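PDB 3I1A: spectinomycin phosphotransferase from Legionella pneumophila, which probably transfers a phosphate group from a nucleotide to the antibiotic spectinomycin, with magnesium as cofactor, and so acts as a resistance factor. Local coordinates for residues 280-285 against 325-330; 238-243 against 275-280; 172-177 against 308-313; 213-218 against 251-256. All blocks are in the same frame, centred on the assembly; numbering follows the deposited sequence. Where two conformers were deposited one is given.

Interaction 1: 280-285 against 325-330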
loop_
_atom_site.group_PDB
_atom_site.type_symbol
_atom_site.label_atom_id
_atom_site.label_comp_id
_atom_site.label_asym_id
_atom_site.label_seq_id
_atom_site.Cartn_x
_atom_site.Cartn_y
_atom_site.Cartn_z
ATOM N N TYR A 280 -12.995 6.657 5.412
ATOM C CA TYR A 280 -11.904 6.053 4.659
ATOM C C TYR A 280 -12.349 5.000 3.660
ATOM O O TYR A 280 -11.826 4.955 2.557
ATOM C CB TYR A 280 -10.854 5.456 5.602
ATOM C CG TYR A 280 -9.877 6.488 6.113
ATOM C CD1 TYR A 280 -9.082 7.213 5.224
ATOM C CD2 TYR A 280 -9.737 6.739 7.481
ATOM C CE1 TYR A 280 -8.173 8.155 5.680
ATOM C CE2 TYR A 280 -8.833 7.667 7.945
ATOM C CZ TYR A 280 -8.046 8.377 7.045
ATOM O OH TYR A 280 -7.093 9.278 7.480
ATOM N N ARG A 281 -13.312 4.160 4.029
ATOM C CA ARG A 281 -13.780 3.122 3.104
ATOM C C ARG A 281 -14.439 3.742 1.884
ATOM O O ARG A 281 -14.267 3.235 0.776
ATOM C CB ARG A 281 -14.755 2.178 3.787
ATOM C CG ARG A 281 -14.080 1.337 4.837
ATOM C CD ARG A 281 -15.060 0.362 5.454
ATOM N NE ARG A 281 -14.342 -0.598 6.284
ATOM C CZ ARG A 281 -14.925 -1.430 7.136
ATOM N NH1 ARG A 281 -16.245 -1.430 7.286
ATOM N NH2 ARG A 281 -14.176 -2.269 7.849
ATOM N N HIS A 282 -15.187 4.829 2.064
ATOM C CA HIS A 282 -15.796 5.480 0.904
ATOM C C HIS A 282 -14.739 6.240 0.109
ATOM O O HIS A 282 -14.684 6.138 -1.115
ATOM C CB HIS A 282 -16.922 6.457 1.334
ATOM C CG HIS A 282 -18.182 5.778 1.800
ATOM N ND1 HIS A 282 -18.289 5.153 3.024
ATOM C CD2 HIS A 282 -19.374 5.598 1.183
ATOM C CE1 HIS A 282 -19.491 4.618 3.143
ATOM N NE2 HIS A 282 -20.170 4.871 2.039
ATOM N N GLU A 283 -13.883 6.990 0.797
ATOM C CA GLU A 283 -12.856 7.783 0.127
ATOM C C GLU A 283 -11.821 6.958 -0.633
ATOM O O GLU A 283 -11.356 7.362 -1.696
ATOM C CB GLU A 283 -12.155 8.691 1.148
ATOM C CG GLU A 283 -10.962 9.476 0.618
ATOM C CD GLU A 283 -11.282 10.485 -0.483
ATOM O OE1 GLU A 283 -12.451 10.907 -0.627
ATOM O OE2 GLU A 283 -10.337 10.872 -1.198
ATOM N N ARG A 284 -11.435 5.800 -0.100
ATOM C CA ARG A 284 -10.464 4.997 -0.835
ATOM C C ARG A 284 -11.074 4.549 -2.169
ATOM O O ARG A 284 -10.367 4.476 -3.173
ATOM C CB ARG A 284 -10.046 3.766 -0.040
ATOM C CG ARG A 284 -8.817 3.078 -0.637
ATOM C CD ARG A 284 -8.393 1.878 0.228
ATOM N NE ARG A 284 -7.197 1.245 -0.324
ATOM C CZ ARG A 284 -7.213 0.321 -1.282
ATOM N NH1 ARG A 284 -8.375 -0.096 -1.796
ATOM N NH2 ARG A 284 -6.061 -0.163 -1.745
ATOM N N ILE A 285 -12.377 4.257 -2.180
ATOM C CA ILE A 285 -13.031 3.838 -3.437
ATOM C C ILE A 285 -13.091 5.035 -4.393
ATOM O O ILE A 285 -12.862 4.902 -5.603
ATOM C CB ILE A 285 -14.439 3.259 -3.173
ATOM C CG1 ILE A 285 -14.309 2.034 -2.268
ATOM C CG2 ILE A 285 -15.118 2.857 -4.481
ATOM C CD1 ILE A 285 -15.614 1.496 -1.718
ATOM N N ILE A 325 -19.595 -3.168 1.172
ATOM C CA ILE A 325 -19.116 -3.090 2.551
ATOM C C ILE A 325 -19.062 -1.630 3.042
ATOM O O ILE A 325 -19.393 -1.344 4.196
ATOM C CB ILE A 325 -17.727 -3.751 2.671
ATOM C CG1 ILE A 325 -17.869 -5.270 2.496
ATOM C CG2 ILE A 325 -17.089 -3.418 4.022
ATOM C CD1 ILE A 325 -16.559 -5.989 2.415
ATOM N N ALA A 326 -18.664 -0.706 2.174
ATOM C CA ALA A 326 -18.611 0.710 2.552
ATOM C C ALA A 326 -20.028 1.186 2.904
ATOM O O ALA A 326 -20.249 1.797 3.960
ATOM C CB ALA A 326 -18.039 1.548 1.406
ATOM N N PHE A 327 -20.990 0.898 2.030
ATOM C CA PHE A 327 -22.374 1.300 2.269
ATOM C C PHE A 327 -22.908 0.691 3.554
ATOM O O PHE A 327 -23.648 1.334 4.302
ATOM C CB PHE A 327 -23.271 0.875 1.102
ATOM C CG PHE A 327 -22.996 1.607 -0.175
ATOM C CD1 PHE A 327 -22.138 2.696 -0.213
ATOM C CD2 PHE A 327 -23.632 1.215 -1.353
ATOM C CE1 PHE A 327 -21.917 3.385 -1.402
ATOM C CE2 PHE A 327 -23.414 1.901 -2.538
ATOM C CZ PHE A 327 -22.562 2.981 -2.566
ATOM N N ALA A 328 -22.557 -0.564 3.801
ATOM C CA ALA A 328 -22.996 -1.227 5.017
ATOM C C ALA A 328 -22.377 -0.572 6.260
ATOM O O ALA A 328 -22.913 -0.696 7.362
ATOM C CB ALA A 328 -22.626 -2.692 4.968
ATOM N N THR A 329 -21.257 0.122 6.091
ATOM C CA THR A 329 -20.591 0.775 7.226
ATOM C C THR A 329 -21.305 2.057 7.619
ATOM O O THR A 329 -21.364 2.412 8.796
ATOM C CB THR A 329 -19.122 1.140 6.905
ATOM O OG1 THR A 329 -18.441 -0.023 6.433
ATOM C CG2 THR A 329 -18.405 1.653 8.162
ATOM N N GLU A 330 -21.840 2.752 6.622
ATOM C CA GLU A 330 -22.548 4.000 6.865
ATOM C C GLU A 330 -23.950 3.735 7.389
ATOM O O GLU A 330 -24.370 4.334 8.384
ATOM C CB GLU A 330 -22.623 4.825 5.578
ATOM C CG GLU A 330 -23.210 6.210 5.778
ATOM C CD GLU A 330 -22.395 7.056 6.739
ATOM O OE1 GLU A 330 -21.399 6.540 7.304
ATOM O OE2 GLU A 330 -22.748 8.241 6.925
#
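Helix 280-285 and helix 325-329 run roughly antiparallel, their N-to-C directions 147° apart and their axes 9.1 Å apart at closest approach. The pair belongs to the helical part of this kinase-like phosphotransferase and packs the last modelled helix against the long helix 274-297. Ala326 lies at the nearest point of the two backbones, its CA 5.4 Å from Arg281 CA. Its CB sits over the centre of one face of the His282 ring, 3.9 Å from the centroid, a CH-pi contact, and also meets Ile285 CD1 at 4.0 Å. The ring of His282 is held by its ND1, which is hydrogen-bonded to Ser278 O one turn back. Beyond it, His282 NE2 meets the edge of the Phe327 ring 3.7 Å from CD1; the rings meet by their borders and do not stack. Arg281 reaches across with its chain extended from CG to NE, and its NE is separately bound to Met244 O. Ile325 CG2 lies over one face of the guanidinium. At the edge, 4° out of the plane, Arg281 NH1 donates to Thr329 OG1 at 2.7 Å, while that hydroxyl in turn donates a hydrogen bond to Ile325 O (2.8 Å from Thr329 OG1).

Interaction 2: 238-243 against 275-280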
loop_
_atom_site.group_PDB
_atom_site.type_symbol
_atom_site.label_atom_id
_atom_site.label_comp_id
_atom_site.label_asym_id
_atom_site.label_seq_id
_atom_site.Cartn_x
_atom_site.Cartn_y
_atom_site.Cartn_z
ATOM N N PRO A 238 -5.517 9.276 11.624
ATOM C CA PRO A 238 -6.303 8.564 12.637
ATOM C C PRO A 238 -6.084 7.074 12.371
ATOM O O PRO A 238 -5.937 6.670 11.214
ATOM C CB PRO A 238 -7.738 8.961 12.301
ATOM C CG PRO A 238 -7.573 10.356 11.762
ATOM C CD PRO A 238 -6.368 10.186 10.841
ATOM N N LYS A 239 -6.086 6.268 13.428
ATOM C CA LYS A 239 -5.860 4.835 13.308
ATOM C C LYS A 239 -6.799 4.171 12.315
ATOM O O LYS A 239 -6.456 3.127 11.748
ATOM C CB LYS A 239 -6.014 4.155 14.680
ATOM C CG LYS A 239 -7.419 4.250 15.312
ATOM C CD LYS A 239 -7.444 3.493 16.657
ATOM C CE LYS A 239 -8.865 3.403 17.247
ATOM N NZ LYS A 239 -9.494 4.725 17.546
ATOM N N GLU A 240 -7.980 4.763 12.118
ATOM C CA GLU A 240 -8.958 4.205 11.203
ATOM C C GLU A 240 -8.458 4.142 9.750
ATOM O O GLU A 240 -8.998 3.388 8.937
ATOM C CB GLU A 240 -10.282 4.984 11.329
ATOM C CG GLU A 240 -11.033 4.745 12.673
ATOM C CD GLU A 240 -10.413 5.427 13.891
ATOM O OE1 GLU A 240 -9.568 6.345 13.747
ATOM O OE2 GLU A 240 -10.791 5.049 15.017
ATOM N N ARG A 241 -7.426 4.919 9.436
ATOM C CA ARG A 241 -6.797 4.885 8.105
ATOM C C ARG A 241 -6.362 3.440 7.813
ATOM O O ARG A 241 -6.422 2.965 6.660
ATOM C CB ARG A 241 -5.572 5.782 8.113
ATOM C CG ARG A 241 -4.582 5.543 6.981
ATOM C CD ARG A 241 -5.088 6.095 5.665
ATOM N NE ARG A 241 -5.973 5.139 4.999
ATOM C CZ ARG A 241 -6.433 5.322 3.772
ATOM N NH1 ARG A 241 -6.087 6.415 3.095
ATOM N NH2 ARG A 241 -7.252 4.421 3.230
ATOM N N ASP A 242 -5.871 2.756 8.844
ATOM C CA ASP A 242 -5.480 1.364 8.686
ATOM C C ASP A 242 -6.598 0.385 9.078
ATOM O O ASP A 242 -6.792 -0.659 8.429
ATOM C CB ASP A 242 -4.233 1.030 9.534
ATOM C CG ASP A 242 -2.963 1.620 8.964
ATOM O OD1 ASP A 242 -2.966 2.034 7.785
ATOM O OD2 ASP A 242 -1.952 1.639 9.691
ATOM N N LEU A 243 -7.351 0.703 10.125
ATOM C CA LEU A 243 -8.384 -0.228 10.561
ATOM C C LEU A 243 -9.488 -0.486 9.533
ATOM O O LEU A 243 -10.123 -1.537 9.570
ATOM C CB LEU A 243 -8.992 0.234 11.905
ATOM C CG LEU A 243 -7.963 0.219 13.049
ATOM C CD1 LEU A 243 -8.630 0.612 14.410
ATOM C CD2 LEU A 243 -7.339 -1.171 13.146
ATOM N N THR A 275 -17.255 7.078 12.179
ATOM C CA THR A 275 -17.388 8.101 11.163
ATOM C C THR A 275 -16.092 8.154 10.358
ATOM O O THR A 275 -16.112 8.254 9.134
ATOM C CB THR A 275 -17.662 9.475 11.789
ATOM O OG1 THR A 275 -18.891 9.413 12.543
ATOM C CG2 THR A 275 -17.765 10.526 10.729
ATOM N N ILE A 276 -14.962 8.087 11.045
ATOM C CA ILE A 276 -13.707 8.120 10.320
ATOM C C ILE A 276 -13.498 6.805 9.564
ATOM O O ILE A 276 -12.985 6.804 8.449
ATOM C CB ILE A 276 -12.500 8.382 11.246
ATOM C CG1 ILE A 276 -12.696 9.711 11.991
ATOM C CG2 ILE A 276 -11.211 8.486 10.392
ATOM C CD1 ILE A 276 -11.580 10.011 13.011
ATOM N N LEU A 277 -13.918 5.690 10.151
ATOM C CA LEU A 277 -13.755 4.398 9.472
ATOM C C LEU A 277 -14.601 4.379 8.182
ATOM O O LEU A 277 -14.143 3.923 7.132
ATOM C CB LEU A 277 -14.199 3.241 10.379
ATOM C CG LEU A 277 -13.794 1.831 9.919
ATOM C CD1 LEU A 277 -12.343 1.551 10.289
ATOM C CD2 LEU A 277 -14.679 0.798 10.628
ATOM N N SER A 278 -15.831 4.882 8.263
ATOM C CA SER A 278 -16.699 4.907 7.082
ATOM C C SER A 278 -16.155 5.900 6.045
ATOM O O SER A 278 -16.224 5.655 4.838
ATOM C CB SER A 278 -18.128 5.284 7.465
ATOM O OG SER A 278 -18.975 5.232 6.316
ATOM N N TYR A 279 -15.611 7.018 6.515
ATOM C CA TYR A 279 -15.026 8.008 5.614
ATOM C C TYR A 279 -13.914 7.371 4.763
ATOM O O TYR A 279 -13.865 7.546 3.541
ATOM C CB TYR A 279 -14.403 9.164 6.396
ATOM C CG TYR A 279 -13.515 10.029 5.523
ATOM C CD1 TYR A 279 -14.067 10.890 4.578
ATOM C CD2 TYR A 279 -12.119 9.919 5.583
ATOM C CE1 TYR A 279 -13.253 11.617 3.713
ATOM C CE2 TYR A 279 -11.292 10.638 4.715
ATOM C CZ TYR A 279 -11.875 11.488 3.785
ATOM O OH TYR A 279 -11.068 12.202 2.951
ATOM N N TYR A 280 -12.995 6.657 5.412
ATOM C CA TYR A 280 -11.904 6.053 4.659
ATOM C C TYR A 280 -12.349 5.000 3.660
ATOM O O TYR A 280 -11.826 4.955 2.557
ATOM C CB TYR A 280 -10.854 5.456 5.602
ATOM C CG TYR A 280 -9.877 6.488 6.113
ATOM C CD1 TYR A 280 -9.082 7.213 5.224
ATOM C CD2 TYR A 280 -9.737 6.739 7.481
ATOM C CE1 TYR A 280 -8.173 8.155 5.680
ATOM C CE2 TYR A 280 -8.833 7.667 7.945
ATOM C CZ TYR A 280 -8.046 8.377 7.045
ATOM O OH TYR A 280 -7.093 9.278 7.480
HETATM O O HOH W 1 -9.014 6.174 1.771
#
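The ring of Tyr280 lies between Arg241 on one face and Tyr279 CD2, offset toward the rim, on the other, with a water in the ring plane at the edge. Arg241 CA stands over the first face 3.7 Å from the ring centroid, 22° off the normal, which meets the geometry of a CH-pi contact. Its side chain then bends twice, at chi2 and chi3, and this folds the guanidinium back over the same ring: Arg241 CZ comes 3.6 Å from Tyr280 CD1, with the two planes 28° apart. The edge water donates to Tyr280 O and accepts a weak bond from Arg241 NH2, bridging the Arg241 guanidinium to the backbone carbonyl of Tyr280. At the phenol end, Tyr280 OH passes 3.6 Å from Pro238 CD and is hydrogen-bonded to Glu144. Aliphatic contacts complete the interface: Ile276 CG2 meets Glu240 CB at 3.7 Å, and Leu277 CD1 reaches Leu243 CB at 3.9 Å. Glu240 OE2 turns to Lys239 NZ, a salt bridge of 2.9 Å. The short helix 240-243 meets the start of helix 274-297 here, and Leu243 also touches helix 257-267, while Arg241 and Asp242 rest on strand 207-209 and Tyr279 meets helix 182-198.

Interaction 3: 172-177 against 308-313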
loop_
_atom_site.group_PDB
_atom_site.type_symbol
_atom_site.label_atom_id
_atom_site.label_comp_id
_atom_site.label_asym_id
_atom_site.label_seq_id
_atom_site.Cartn_x
_atom_site.Cartn_y
_atom_site.Cartn_z
ATOM N N ALA A 172 -16.479 3.535 -24.228
ATOM C CA ALA A 172 -17.934 3.392 -24.294
ATOM C C ALA A 172 -18.456 2.378 -23.274
ATOM O O ALA A 172 -19.523 2.567 -22.666
ATOM C CB ALA A 172 -18.375 2.972 -25.722
ATOM N N ALA A 173 -17.725 1.282 -23.086
ATOM C CA ALA A 173 -18.140 0.255 -22.130
ATOM C C ALA A 173 -18.085 0.824 -20.704
ATOM O O ALA A 173 -18.970 0.564 -19.873
ATOM C CB ALA A 173 -17.227 -0.979 -22.256
ATOM N N PHE A 174 -17.048 1.613 -20.440
ATOM C CA PHE A 174 -16.874 2.237 -19.125
ATOM C C PHE A 174 -17.996 3.235 -18.836
ATOM O O PHE A 174 -18.538 3.259 -17.735
ATOM C CB PHE A 174 -15.536 2.967 -19.060
ATOM C CG PHE A 174 -15.362 3.781 -17.811
ATOM C CD1 PHE A 174 -15.166 3.148 -16.581
ATOM C CD2 PHE A 174 -15.451 5.177 -17.860
ATOM C CE1 PHE A 174 -15.067 3.898 -15.410
ATOM C CE2 PHE A 174 -15.354 5.944 -16.699
ATOM C CZ PHE A 174 -15.161 5.297 -15.466
ATOM N N LYS A 175 -18.335 4.066 -19.820
ATOM C CA LYS A 175 -19.420 5.023 -19.626
ATOM C C LYS A 175 -20.749 4.317 -19.347
ATOM O O LYS A 175 -21.534 4.780 -18.519
ATOM C CB LYS A 175 -19.550 5.931 -20.845
ATOM C CG LYS A 175 -18.394 6.928 -20.972
ATOM C CD LYS A 175 -18.643 7.895 -22.115
ATOM C CE LYS A 175 -17.496 8.875 -22.278
ATOM N NZ LYS A 175 -17.788 9.810 -23.374
ATOM N N SER A 176 -20.992 3.205 -20.043
ATOM C CA SER A 176 -22.214 2.434 -19.850
ATOM C C SER A 176 -22.275 1.899 -18.428
ATOM O O SER A 176 -23.315 1.968 -17.768
ATOM C CB SER A 176 -22.272 1.254 -20.827
ATOM O OG SER A 176 -22.461 1.699 -22.157
ATOM N N PHE A 177 -21.150 1.367 -17.960
ATOM C CA PHE A 177 -21.075 0.802 -16.621
ATOM C C PHE A 177 -21.238 1.910 -15.576
ATOM O O PHE A 177 -21.899 1.721 -14.560
ATOM C CB PHE A 177 -19.732 0.096 -16.382
ATOM C CG PHE A 177 -19.671 -0.630 -15.066
ATOM C CD1 PHE A 177 -20.195 -1.908 -14.932
ATOM C CD2 PHE A 177 -19.147 -0.001 -13.940
ATOM C CE1 PHE A 177 -20.199 -2.554 -13.688
ATOM C CE2 PHE A 177 -19.144 -0.629 -12.704
ATOM C CZ PHE A 177 -19.671 -1.909 -12.574
ATOM N N GLU A 308 -7.527 -4.029 -17.982
ATOM C CA GLU A 308 -7.297 -4.475 -16.597
ATOM C C GLU A 308 -7.891 -3.465 -15.621
ATOM O O GLU A 308 -8.507 -3.847 -14.617
ATOM C CB GLU A 308 -5.805 -4.656 -16.308
ATOM C CG GLU A 308 -5.156 -5.746 -17.157
ATOM C CD GLU A 308 -3.695 -5.998 -16.805
ATOM O OE1 GLU A 308 -2.920 -5.024 -16.667
ATOM O OE2 GLU A 308 -3.321 -7.187 -16.691
ATOM N N SER A 309 -7.704 -2.180 -15.916
ATOM C CA SER A 309 -8.265 -1.120 -15.062
ATOM C C SER A 309 -9.793 -1.263 -15.018
ATOM O O SER A 309 -10.393 -1.124 -13.963
ATOM C CB SER A 309 -7.926 0.257 -15.616
ATOM O OG SER A 309 -6.532 0.488 -15.587
ATOM N N PHE A 310 -10.407 -1.576 -16.162
ATOM C CA PHE A 310 -11.863 -1.718 -16.245
ATOM C C PHE A 310 -12.353 -2.887 -15.387
ATOM O O PHE A 310 -13.333 -2.757 -14.674
ATOM C CB PHE A 310 -12.267 -1.869 -17.725
ATOM C CG PHE A 310 -13.758 -1.801 -17.986
ATOM C CD1 PHE A 310 -14.610 -1.069 -17.163
ATOM C CD2 PHE A 310 -14.293 -2.422 -19.113
ATOM C CE1 PHE A 310 -15.972 -0.957 -17.466
ATOM C CE2 PHE A 310 -15.662 -2.314 -19.421
ATOM C CZ PHE A 310 -16.496 -1.583 -18.598
ATOM N N LYS A 311 -11.652 -4.018 -15.432
ATOM C CA LYS A 311 -12.019 -5.164 -14.624
ATOM C C LYS A 311 -11.900 -4.800 -13.139
ATOM O O LYS A 311 -12.779 -5.133 -12.335
ATOM C CB LYS A 311 -11.115 -6.361 -14.987
ATOM C CG LYS A 311 -11.363 -6.838 -16.422
ATOM C CD LYS A 311 -10.670 -8.160 -16.736
ATOM C CE LYS A 311 -10.979 -8.606 -18.163
ATOM N NZ LYS A 311 -10.421 -9.971 -18.447
ATOM N N TYR A 312 -10.827 -4.098 -12.784
ATOM C CA TYR A 312 -10.629 -3.696 -11.391
ATOM C C TYR A 312 -11.769 -2.783 -10.955
ATOM O O TYR A 312 -12.367 -2.968 -9.890
ATOM C CB TYR A 312 -9.311 -2.957 -11.210
ATOM C CG TYR A 312 -9.103 -2.524 -9.772
ATOM C CD1 TYR A 312 -9.031 -3.468 -8.740
ATOM C CD2 TYR A 312 -9.010 -1.177 -9.437
ATOM C CE1 TYR A 312 -8.870 -3.065 -7.406
ATOM C CE2 TYR A 312 -8.848 -0.767 -8.113
ATOM C CZ TYR A 312 -8.776 -1.712 -7.107
ATOM O OH TYR A 312 -8.579 -1.301 -5.803
ATOM N N PHE A 313 -12.055 -1.794 -11.787
ATOM C CA PHE A 313 -13.132 -0.852 -11.511
ATOM C C PHE A 313 -14.460 -1.596 -11.290
ATOM O O PHE A 313 -15.198 -1.314 -10.336
ATOM C CB PHE A 313 -13.244 0.126 -12.691
ATOM C CG PHE A 313 -14.144 1.305 -12.426
ATOM C CD1 PHE A 313 -13.608 2.584 -12.244
ATOM C CD2 PHE A 313 -15.519 1.137 -12.361
ATOM C CE1 PHE A 313 -14.451 3.677 -11.999
ATOM C CE2 PHE A 313 -16.368 2.229 -12.115
ATOM C CZ PHE A 313 -15.833 3.488 -11.935
#
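Phe174 drives its CE1 edge into a face of Phe313, and this T-shaped pair is the tight part of the contact: the planes stand at 86°, the centroids are 5.0 Å apart, and Phe174 CE1 is 3.5 Å from Phe313 CE1. Both residues are buried, and helix 274-297 backs them through Leu296 and Ile289. Phe310 fills the next position, its CE1 3.7 Å from Phe174 CA and its CE2 3.5 Å from Ala173 CB, which is close although Ala173 is partly exposed. Phe177, also partly exposed, fits more loosely, with CD2 4.0 Å from Phe313 CE2 and CB 4.1 Å from Phe310 CE1; Phe317 adds an edge-to-face partner there. All four phenylalanines have CG anti to the backbone N (chi1 within about 11° of 180°), and long side chains of this kind span helices 169-180 and 303-315, whose axes are 11.2 Å apart and only 10° from parallel. Since the touching side chains are wholly apolar, cohesion probably rests on burial and aromatic edge geometry, without polar bonds between the segments.

Interaction 4: 213-218 against 251-256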
loop_
_atom_site.group_PDB
_atom_site.type_symbol
_atom_site.label_atom_id
_atom_site.label_comp_id
_atom_site.label_asym_id
_atom_site.label_seq_id
_atom_site.Cartn_x
_atom_site.Cartn_y
_atom_site.Cartn_z
ATOM N N ILE A 213 -2.973 -1.021 4.012
ATOM C CA ILE A 213 -2.757 -2.362 4.505
ATOM C C ILE A 213 -3.859 -3.359 4.204
ATOM O O ILE A 213 -4.633 -3.753 5.077
ATOM C CB ILE A 213 -2.363 -2.301 6.033
ATOM C CG1 ILE A 213 -2.006 -3.690 6.546
ATOM C CG2 ILE A 213 -3.461 -1.628 6.861
ATOM C CD1 ILE A 213 -0.927 -4.375 5.696
ATOM N N HIS A 214 -3.918 -3.742 2.922
ATOM C CA HIS A 214 -4.868 -4.737 2.441
ATOM C C HIS A 214 -4.151 -6.086 2.365
ATOM O O HIS A 214 -2.947 -6.164 2.629
ATOM C CB HIS A 214 -5.441 -4.341 1.068
ATOM C CG HIS A 214 -4.406 -4.102 0.020
ATOM N ND1 HIS A 214 -3.829 -5.124 -0.710
ATOM C CD2 HIS A 214 -3.865 -2.952 -0.444
ATOM C CE1 HIS A 214 -2.980 -4.606 -1.580
ATOM N NE2 HIS A 214 -2.984 -3.291 -1.440
ATOM N N ALA A 215 -4.893 -7.136 2.010
ATOM C CA ALA A 215 -4.346 -8.493 1.988
ATOM C C ALA A 215 -3.109 -8.693 1.145
ATOM O O ALA A 215 -2.293 -9.575 1.437
ATOM C CB ALA A 215 -5.430 -9.486 1.583
ATOM N N GLY A 216 -2.964 -7.884 0.102
ATOM C CA GLY A 216 -1.801 -8.002 -0.742
ATOM C C GLY A 216 -0.532 -7.555 -0.055
ATOM O O GLY A 216 0.567 -7.903 -0.487
ATOM N N ASN A 217 -0.672 -6.784 1.023
ATOM C CA ASN A 217 0.496 -6.295 1.744
ATOM C C ASN A 217 0.862 -7.043 3.023
ATOM O O ASN A 217 1.660 -6.581 3.853
ATOM C CB ASN A 217 0.365 -4.797 1.964
ATOM C CG ASN A 217 0.608 -4.033 0.672
ATOM O OD1 ASN A 217 1.394 -4.483 -0.164
ATOM N ND2 ASN A 217 -0.040 -2.897 0.505
ATOM N N VAL A 218 0.260 -8.219 3.186
ATOM C CA VAL A 218 0.630 -9.069 4.299
ATOM C C VAL A 218 1.143 -10.369 3.676
ATOM O O VAL A 218 0.442 -10.980 2.867
ATOM C CB VAL A 218 -0.558 -9.423 5.214
ATOM C CG1 VAL A 218 -0.069 -10.359 6.311
ATOM C CG2 VAL A 218 -1.140 -8.178 5.837
ATOM N N GLY A 251 -10.055 -6.485 -2.563
ATOM C CA GLY A 251 -9.637 -7.671 -3.308
ATOM C C GLY A 251 -10.559 -8.858 -3.108
ATOM O O GLY A 251 -10.197 -10.000 -3.416
ATOM N N ASN A 252 -11.753 -8.584 -2.595
ATOM C CA ASN A 252 -12.765 -9.589 -2.321
ATOM C C ASN A 252 -12.349 -10.634 -1.282
ATOM O O ASN A 252 -12.751 -11.797 -1.343
ATOM C CB ASN A 252 -13.225 -10.271 -3.611
ATOM C CG ASN A 252 -14.737 -10.400 -3.674
ATOM O OD1 ASN A 252 -15.424 -9.601 -4.328
ATOM N ND2 ASN A 252 -15.271 -11.381 -2.966
ATOM N N VAL A 253 -11.508 -10.211 -0.345
ATOM C CA VAL A 253 -11.076 -11.041 0.766
ATOM C C VAL A 253 -11.105 -10.035 1.925
ATOM O O VAL A 253 -11.270 -8.833 1.673
ATOM C CB VAL A 253 -9.634 -11.625 0.563
ATOM C CG1 VAL A 253 -9.634 -12.607 -0.624
ATOM C CG2 VAL A 253 -8.628 -10.505 0.322
ATOM N N TRP A 254 -10.949 -10.517 3.161
ATOM C CA TRP A 254 -10.981 -9.654 4.351
ATOM C C TRP A 254 -12.364 -8.996 4.445
ATOM O O TRP A 254 -12.498 -7.779 4.585
ATOM C CB TRP A 254 -9.872 -8.589 4.248
ATOM C CG TRP A 254 -8.474 -9.113 4.440
ATOM C CD1 TRP A 254 -8.011 -10.387 4.201
ATOM C CD2 TRP A 254 -7.345 -8.360 4.902
ATOM N NE1 TRP A 254 -6.662 -10.458 4.494
ATOM C CE2 TRP A 254 -6.233 -9.231 4.927
ATOM C CE3 TRP A 254 -7.168 -7.026 5.299
ATOM C CZ2 TRP A 254 -4.951 -8.811 5.339
ATOM C CZ3 TRP A 254 -5.890 -6.601 5.709
ATOM C CH2 TRP A 254 -4.801 -7.494 5.724
ATOM N N ASN A 255 -13.398 -9.827 4.386
ATOM C CA ASN A 255 -14.778 -9.363 4.440
ATOM C C ASN A 255 -15.634 -10.283 5.303
ATOM O O ASN A 255 -16.857 -10.274 5.206
ATOM C CB ASN A 255 -15.358 -9.308 3.020
ATOM C CG ASN A 255 -14.957 -10.516 2.180
ATOM O OD1 ASN A 255 -14.780 -11.615 2.701
ATOM N ND2 ASN A 255 -14.813 -10.313 0.875
ATOM N N LYS A 256 -14.995 -11.058 6.172
ATOM C CA LYS A 256 -15.724 -11.990 7.008
ATOM C C LYS A 256 -15.688 -11.648 8.493
ATOM O O LYS A 256 -14.651 -11.271 9.042
ATOM C CB LYS A 256 -15.174 -13.390 6.769
ATOM C CG LYS A 256 -15.193 -13.777 5.300
ATOM C CD LYS A 256 -14.435 -15.060 5.051
ATOM C CE LYS A 256 -14.625 -15.488 3.613
ATOM N NZ LYS A 256 -16.075 -15.656 3.319
#
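Trp254 lays one face of its indole over the 213-218 turn, with Ala215 CB 3.6 Å from the centroid of the five-membered ring and 24° off its normal, a CH-pi contact. The carbonyl carbon of His214 lies against that same face, nearer the six-membered ring, where His214 C is 3.7 Å from Trp254 CH2. In the plane of the indole, Val218 CG2 abuts the edge at Trp254 CH2, also at 3.7 Å. Ile213 O approaches obliquely to 3.2 Å from Trp254 CZ3; this carbonyl oxygen is buried here and has no polar partner in the model. Val253 CG2 adds a smaller apolar contact, 3.6 Å from Ala215 CB. Within the turn, Gly216 N donates to His214 ND1 at 3.0 Å, 27° out of the imidazole plane, a bond that helps set the ring's rotation. Trp118 also meets the tryptophan, and Ala215 is joined by a backbone bond to Gly108, next to the nucleotide-binding Asn107. Asn217, whose ND2 is bound to Asp212 O, binds magnesium in another structure of this protein, as does Asp230; none is bound here. Segment 213-218 corresponds to the catalytic loop of kinase-like phosphotransferases, and Trp254 packs on its turn.

Overall arrangement
Interactions 1 and 2 are centred 10 Å apart on helix 274-297 and share Tyr280; they also touch through Glu330 OE1 and Ser278 OG, probably hydrogen-bonded at 2.9 Å. Interaction 3 lies about 20 Å from interaction 1 (centre to centre), on helices 169-180 and 303-315, the latter lying in the chain between helices 274-297 and 322-329. Interaction 4, close to the nucleotide and magnesium sites, is centred 15 Å from interaction 1 and meets it where Ile325 packs on Asn255 and Arg284 on His214. Along the chain, 2 and 4 interleave, as do 1 and 3. The helical region is thus joined by contact to the catalytic loop.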